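Local coordinates for 6-phosphogluconate dehydrogenase (Pseudomonas syringae, PDB 5U5G), which probably catalyses the NADP-dependent interconversion of a phosphonate substrate such as (2-oxopropyl)phosphonic acid and its alcohol counterpart during fosfomycin biosynthesis, at residues Leu10-Leu22 and Gly125-Ala137. Residues are numbered along the deposited sequence; the frame is centred on the assembly and turned at random.
Sequences LGRMGQAICRRLL and GGVEGALAGILSA. With NAP (NADP nicotinamide-adenine-dinucleotide phosphate), chain E; 7VD ((2-oxopropyl)phosphonic acid), chain F.
Leu131, Arg20 and Met13 bury the most surface of any residues where helix 12-22 meets the short helix 126-131; the two helices run almost parallel, 12° apart, with axes 8.2 Å from each other. Leu131 starts out directed away, yet its branch end returns: CD2 lies 3.8 Å from Ala16 CB and sits over the centre of one face of the Arg19 guanidinium, 3.7 Å from CZ. A branched aliphatic tip suits this place, filling the groove beside a small residue while giving a flat cation an apolar cover. Between the helices two alanines meet, Ala16 CB and Ala130 CB being 3.6 Å apart; such small side chains permit the close approach.

Arg20 reaches the C-terminal end of helix 126-131, where the chain is leaving the helix and the Leu131 carbonyl can be met by a side-chain donor. With CG anti to the backbone N (chi1 -172°) and a bend at chi2, NH1 gives a bent hydrogen bond of 2.9 Å to Leu131 O, while NE is engaged by Val155 O. One guanidinium face lies against the Ala132-Gly133 backbone, NE 3.4 Å from Gly133 CA. Gly133 closes the helix in a Schellman motif; its positive phi and the closeness of Arg20 both suit a residue without a side chain.

At the other end, the unbranched chain of Met13 bends at chi2 and chi3, bringing SD to 3.9 Å from Ala130 CB and placing CE against Gly126 and the nicotinamide. Met13 N and Arg12 N donate to the NADP diphosphate, whereas Gly125 N binds the phosphonate of the bound (2-oxopropyl)phosphonic acid 2.7 Å away at O3. The contact thus joins the dinucleotide-binding helix of a Rossmann-type domain to the Gly125-Gly126 backbone that holds the phosphonate, an arrangement that brings cofactor and phosphonate together, as in the 3-hydroxyisobutyrate dehydrogenase family.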
loop_
_atom_site.group_PDB
_atom_site.type_symbol
_atom_site.label_atom_id
_atom_site.label_comp_id
_atom_site.label_asym_id
_atom_site.label_seq_id
_atom_site.Cartn_x
_atom_site.Cartn_y
_atom_site.Cartn_z
ATOM N N LEU A 10 -2.391 0.078 29.157
ATOM C CA LEU A 10 -1.587 -1.096 28.888
ATOM C C LEU A 10 -2.380 -2.028 27.993
ATOM O O LEU A 10 -2.536 -3.215 28.291
ATOM C CB LEU A 10 -1.178 -1.767 30.201
ATOM C CG LEU A 10 -0.368 -0.848 31.134
ATOM C CD1 LEU A 10 -0.034 -1.529 32.466
ATOM C CD2 LEU A 10 0.911 -0.318 30.469
ATOM N N GLY A 11 -2.919 -1.486 26.914
ATOM C CA GLY A 11 -3.523 -2.299 25.885
ATOM C C GLY A 11 -2.444 -2.888 25.003
ATOM O O GLY A 11 -1.264 -2.933 25.359
ATOM N N ARG A 12 -2.868 -3.338 23.821
ATOM C CA ARG A 12 -1.947 -3.982 22.896
ATOM C C ARG A 12 -0.753 -3.086 22.592
ATOM O O ARG A 12 0.404 -3.504 22.726
ATOM C CB ARG A 12 -2.686 -4.354 21.606
ATOM C CG ARG A 12 -3.628 -5.557 21.738
ATOM C CD ARG A 12 -4.819 -5.356 20.792
ATOM N NE ARG A 12 -5.468 -6.592 20.372
ATOM C CZ ARG A 12 -6.723 -6.937 20.658
ATOM N NH1 ARG A 12 -7.504 -6.133 21.381
ATOM N NH2 ARG A 12 -7.199 -8.094 20.205
ATOM N N MET A 13 -1.020 -1.862 22.145
ATOM C CA MET A 13 0.065 -0.952 21.781
ATOM C C MET A 13 0.795 -0.440 23.016
ATOM O O MET A 13 2.027 -0.334 23.014
ATOM C CB MET A 13 -0.488 0.223 20.966
ATOM C CG MET A 13 0.570 1.262 20.561
ATOM S SD MET A 13 1.794 0.544 19.434
ATOM C CE MET A 13 0.710 -0.091 18.202
ATOM N N GLY A 14 0.054 -0.113 24.079
ATOM C CA GLY A 14 0.698 0.404 25.286
ATOM C C GLY A 14 1.694 -0.577 25.888
ATOM O O GLY A 14 2.839 -0.221 26.184
ATOM N N GLN A 15 1.268 -1.832 26.069
ATOM C CA GLN A 15 2.174 -2.886 26.526
ATOM C C GLN A 15 3.432 -2.969 25.665
ATOM O O GLN A 15 4.545 -3.080 26.185
ATOM C CB GLN A 15 1.453 -4.240 26.517
ATOM C CG GLN A 15 0.485 -4.455 27.682
ATOM C CD GLN A 15 -0.155 -5.845 27.646
ATOM O OE1 GLN A 15 0.552 -6.859 27.679
ATOM N NE2 GLN A 15 -1.496 -5.894 27.542
ATOM N N ALA A 16 3.269 -2.941 24.340
ATOM C CA ALA A 16 4.426 -3.101 23.457
ATOM C C ALA A 16 5.387 -1.921 23.575
ATOM O O ALA A 16 6.607 -2.109 23.634
ATOM C CB ALA A 16 3.969 -3.282 22.011
ATOM N N ILE A 17 4.864 -0.694 23.609
ATOM C CA ILE A 17 5.735 0.459 23.799
ATOM C C ILE A 17 6.423 0.396 25.164
ATOM O O ILE A 17 7.620 0.692 25.283
ATOM C CB ILE A 17 4.939 1.767 23.599
ATOM C CG1 ILE A 17 4.425 1.825 22.150
ATOM C CG2 ILE A 17 5.783 2.992 23.974
ATOM C CD1 ILE A 17 3.688 3.088 21.781
ATOM N N CYS A 18 5.689 -0.003 26.212
ATOM C CA CYS A 18 6.314 -0.170 27.525
ATOM C C CYS A 18 7.452 -1.183 27.490
ATOM O O CYS A 18 8.515 -0.944 28.076
ATOM C CB CYS A 18 5.283 -0.596 28.567
ATOM S SG CYS A 18 4.360 0.766 29.231
ATOM N N ARG A 19 7.243 -2.331 26.836
ATOM C CA ARG A 19 8.318 -3.316 26.745
ATOM C C ARG A 19 9.556 -2.721 26.088
ATOM O O ARG A 19 10.683 -2.963 26.535
ATOM C CB ARG A 19 7.853 -4.561 25.983
ATOM C CG ARG A 19 7.289 -5.637 26.892
ATOM C CD ARG A 19 5.992 -6.167 26.354
ATOM N NE ARG A 19 6.204 -7.238 25.383
ATOM C CZ ARG A 19 5.289 -7.608 24.488
ATOM N NH1 ARG A 19 4.121 -6.966 24.433
ATOM N NH2 ARG A 19 5.545 -8.593 23.630
ATOM N N ARG A 20 9.366 -1.928 25.032
ATOM C CA ARG A 20 10.505 -1.289 24.378
ATOM C C ARG A 20 11.212 -0.315 25.315
ATOM O O ARG A 20 12.449 -0.270 25.361
ATOM C CB ARG A 20 10.036 -0.587 23.105
ATOM C CG ARG A 20 11.148 -0.043 22.243
ATOM C CD ARG A 20 11.883 -1.158 21.530
ATOM N NE ARG A 20 13.050 -0.645 20.827
ATOM C CZ ARG A 20 13.827 -1.370 20.025
ATOM N NH1 ARG A 20 13.567 -2.653 19.815
ATOM N NH2 ARG A 20 14.868 -0.801 19.433
ATOM N N LEU A 21 10.449 0.472 26.078
ATOM C CA LEU A 21 11.077 1.397 27.020
ATOM C C LEU A 21 11.854 0.636 28.092
ATOM O O LEU A 21 12.988 1.001 28.426
ATOM C CB LEU A 21 10.026 2.301 27.665
ATOM C CG LEU A 21 9.238 3.243 26.755
ATOM C CD1 LEU A 21 8.060 3.812 27.526
ATOM C CD2 LEU A 21 10.146 4.374 26.242
ATOM N N LEU A 22 11.252 -0.421 28.654
ATOM C CA LEU A 22 11.974 -1.243 29.618
ATOM C C LEU A 22 13.242 -1.823 29.000
ATOM O O LEU A 22 14.275 -1.915 29.668
ATOM C CB LEU A 22 11.078 -2.368 30.143
ATOM C CG LEU A 22 9.904 -2.061 31.084
ATOM C CD1 LEU A 22 9.047 -3.306 31.261
ATOM C CD2 LEU A 22 10.387 -1.553 32.428
ATOM N N GLY A 125 2.567 1.752 12.982
ATOM C CA GLY A 125 3.558 0.698 12.871
ATOM C C GLY A 125 3.146 -0.554 13.614
ATOM O O GLY A 125 3.810 -1.584 13.509
ATOM N N GLY A 126 2.048 -0.477 14.361
ATOM C CA GLY A 126 1.503 -1.631 15.056
ATOM C C GLY A 126 2.380 -2.131 16.201
ATOM O O GLY A 126 3.457 -1.610 16.489
ATOM N N VAL A 127 1.864 -3.162 16.882
ATOM C CA VAL A 127 2.605 -3.829 17.956
ATOM C C VAL A 127 3.987 -4.255 17.471
ATOM O O VAL A 127 4.991 -4.088 18.173
ATOM C CB VAL A 127 1.793 -5.032 18.484
ATOM C CG1 VAL A 127 2.667 -5.984 19.298
ATOM C CG2 VAL A 127 0.599 -4.556 19.318
ATOM N N GLU A 128 4.055 -4.797 16.250
ATOM C CA GLU A 128 5.322 -5.232 15.669
ATOM C C GLU A 128 6.333 -4.087 15.611
ATOM O O GLU A 128 7.473 -4.230 16.064
ATOM C CB GLU A 128 5.051 -5.819 14.280
ATOM C CG GLU A 128 6.268 -6.194 13.471
ATOM C CD GLU A 128 5.898 -6.623 12.049
ATOM O OE1 GLU A 128 4.852 -6.164 11.529
ATOM O OE2 GLU A 128 6.653 -7.426 11.455
ATOM N N GLY A 129 5.916 -2.926 15.093
ATOM C CA GLY A 129 6.817 -1.792 15.026
ATOM C C GLY A 129 7.203 -1.245 16.387
ATOM O O GLY A 129 8.313 -0.738 16.558
ATOM N N ALA A 130 6.297 -1.332 17.369
ATOM C CA ALA A 130 6.623 -0.901 18.726
ATOM C C ALA A 130 7.723 -1.759 19.335
ATOM O O ALA A 130 8.677 -1.237 19.927
ATOM C CB ALA A 130 5.376 -0.957 19.613
ATOM N N LEU A 131 7.591 -3.083 19.221
ATOM C CA LEU A 131 8.558 -3.991 19.832
ATOM C C LEU A 131 9.937 -3.847 19.199
ATOM O O LEU A 131 10.955 -3.978 19.886
ATOM C CB LEU A 131 8.057 -5.431 19.716
ATOM C CG LEU A 131 6.776 -5.733 20.502
ATOM C CD1 LEU A 131 6.287 -7.144 20.232
ATOM C CD2 LEU A 131 6.983 -5.523 21.998
ATOM N N ALA A 132 9.989 -3.570 17.893
ATOM C CA ALA A 132 11.251 -3.337 17.203
ATOM C C ALA A 132 11.721 -1.896 17.303
ATOM O O ALA A 132 12.810 -1.586 16.812
ATOM C CB ALA A 132 11.128 -3.723 15.727
ATOM N N GLY A 133 10.935 -1.017 17.921
ATOM C CA GLY A 133 11.333 0.363 18.087
ATOM C C GLY A 133 11.355 1.169 16.807
ATOM O O GLY A 133 12.125 2.120 16.702
ATOM N N ILE A 134 10.522 0.822 15.829
ATOM C CA ILE A 134 10.568 1.506 14.538
ATOM C C ILE A 134 9.242 2.182 14.215
ATOM O O ILE A 134 8.907 2.345 13.040
ATOM C CB ILE A 134 10.954 0.537 13.402
ATOM C CG1 ILE A 134 9.974 -0.648 13.358
ATOM C CG2 ILE A 134 12.423 0.123 13.528
ATOM C CD1 ILE A 134 9.692 -1.189 11.979
ATOM N N LEU A 135 8.481 2.585 15.235
ATOM C CA LEU A 135 7.218 3.270 14.961
ATOM C C LEU A 135 7.467 4.580 14.224
ATOM O O LEU A 135 8.542 5.178 14.307
ATOM C CB LEU A 135 6.445 3.561 16.249
ATOM C CG LEU A 135 5.826 2.353 16.958
ATOM C CD1 LEU A 135 5.172 2.768 18.279
ATOM C CD2 LEU A 135 4.844 1.622 16.047
ATOM N N SER A 136 6.458 5.019 13.477
ATOM C CA SER A 136 6.414 6.388 12.980
ATOM C C SER A 136 5.531 7.217 13.901
ATOM O O SER A 136 4.429 6.794 14.262
ATOM C CB SER A 136 5.864 6.460 11.553
ATOM O OG SER A 136 6.617 5.651 10.677
ATOM N N ALA A 137 6.002 8.396 14.266
ATOM C CA ALA A 137 5.231 9.320 15.083
ATOM C C ALA A 137 4.893 10.571 14.279
ATOM O O ALA A 137 5.658 10.997 13.406
ATOM C CB ALA A 137 5.994 9.698 16.364
HETATM P PA NAP E . -6.666 -1.840 23.336
HETATM O O1A NAP E . -8.125 -2.029 23.140
HETATM O O2A NAP E . -5.703 -2.986 23.148
HETATM O O5B NAP E . -6.384 -1.177 24.832
HETATM C C5B NAP E . -7.233 -0.063 24.965
HETATM C C4B NAP E . -6.733 0.725 26.195
HETATM O O4B NAP E . -7.611 1.806 26.510
HETATM C C3B NAP E . -6.635 -0.241 27.430
HETATM O O3B NAP E . -5.575 0.165 28.240
HETATM C C2B NAP E . -7.955 0.092 28.153
HETATM O O2B NAP E . -7.939 -0.085 29.485
HETATM C C1B NAP E . -7.985 1.646 27.866
HETATM N N9A NAP E . -9.337 2.128 28.075
HETATM C C8A NAP E . -10.448 2.070 27.210
HETATM N N7A NAP E . -11.577 2.597 27.760
HETATM C C5A NAP E . -11.163 2.999 29.038
HETATM C C6A NAP E . -11.845 3.608 30.106
HETATM N N6A NAP E . -13.176 3.929 30.000
HETATM N N1A NAP E . -11.217 3.898 31.273
HETATM C C2A NAP E . -9.890 3.562 31.334
HETATM N N3A NAP E . -9.107 2.990 30.409
HETATM C C4A NAP E . -9.776 2.712 29.248
HETATM O O3 NAP E . -6.428 -0.673 22.205
HETATM P PN NAP E . -4.961 -0.648 21.565
HETATM O O1N NAP E . -3.879 -0.662 22.572
HETATM O O2N NAP E . -4.873 -1.371 20.240
HETATM O O5D NAP E . -4.898 0.990 20.967
HETATM C C5D NAP E . -4.645 1.885 21.956
HETATM C C4D NAP E . -4.414 3.224 21.278
HETATM O O4D NAP E . -3.306 3.118 20.346
HETATM C C3D NAP E . -5.693 3.602 20.420
HETATM O O3D NAP E . -5.884 4.986 20.495
HETATM C C2D NAP E . -5.302 3.182 19.020
HETATM O O2D NAP E . -5.907 3.955 18.016
HETATM C C1D NAP E . -3.772 3.503 19.059
HETATM N N1N NAP E . -3.042 2.723 18.080
HETATM C C2N NAP E . -3.100 1.304 18.056
HETATM C C3N NAP E . -2.315 0.622 17.150
HETATM C C7N NAP E . -2.324 -0.843 17.118
HETATM O O7N NAP E . -1.608 -1.495 16.356
HETATM N N7N NAP E . -3.121 -1.544 18.005
HETATM C C4N NAP E . -1.377 1.334 16.213
HETATM C C5N NAP E . -1.419 2.794 16.316
HETATM C C6N NAP E . -2.215 3.417 17.183
HETATM P P2B NAP E . -8.323 -1.802 30.048
HETATM O O1X NAP E . -7.020 -2.449 29.695
HETATM O O2X NAP E . -8.611 -1.596 31.538
HETATM O O3X NAP E . -9.506 -2.096 29.158
HETATM P P1 7VD F . -1.219 1.170 12.616
HETATM C C1 7VD F . -2.672 0.598 13.540
HETATM O O2 7VD F . -1.347 2.566 12.053
HETATM O O3 7VD F . 0.046 1.061 13.435
HETATM O O4 7VD F . -1.204 0.152 11.502
HETATM C C6 7VD F . -3.719 1.635 13.856
HETATM O O7 7VD F . -3.410 2.796 14.125
HETATM C C8 7VD F . -5.145 1.157 13.816
#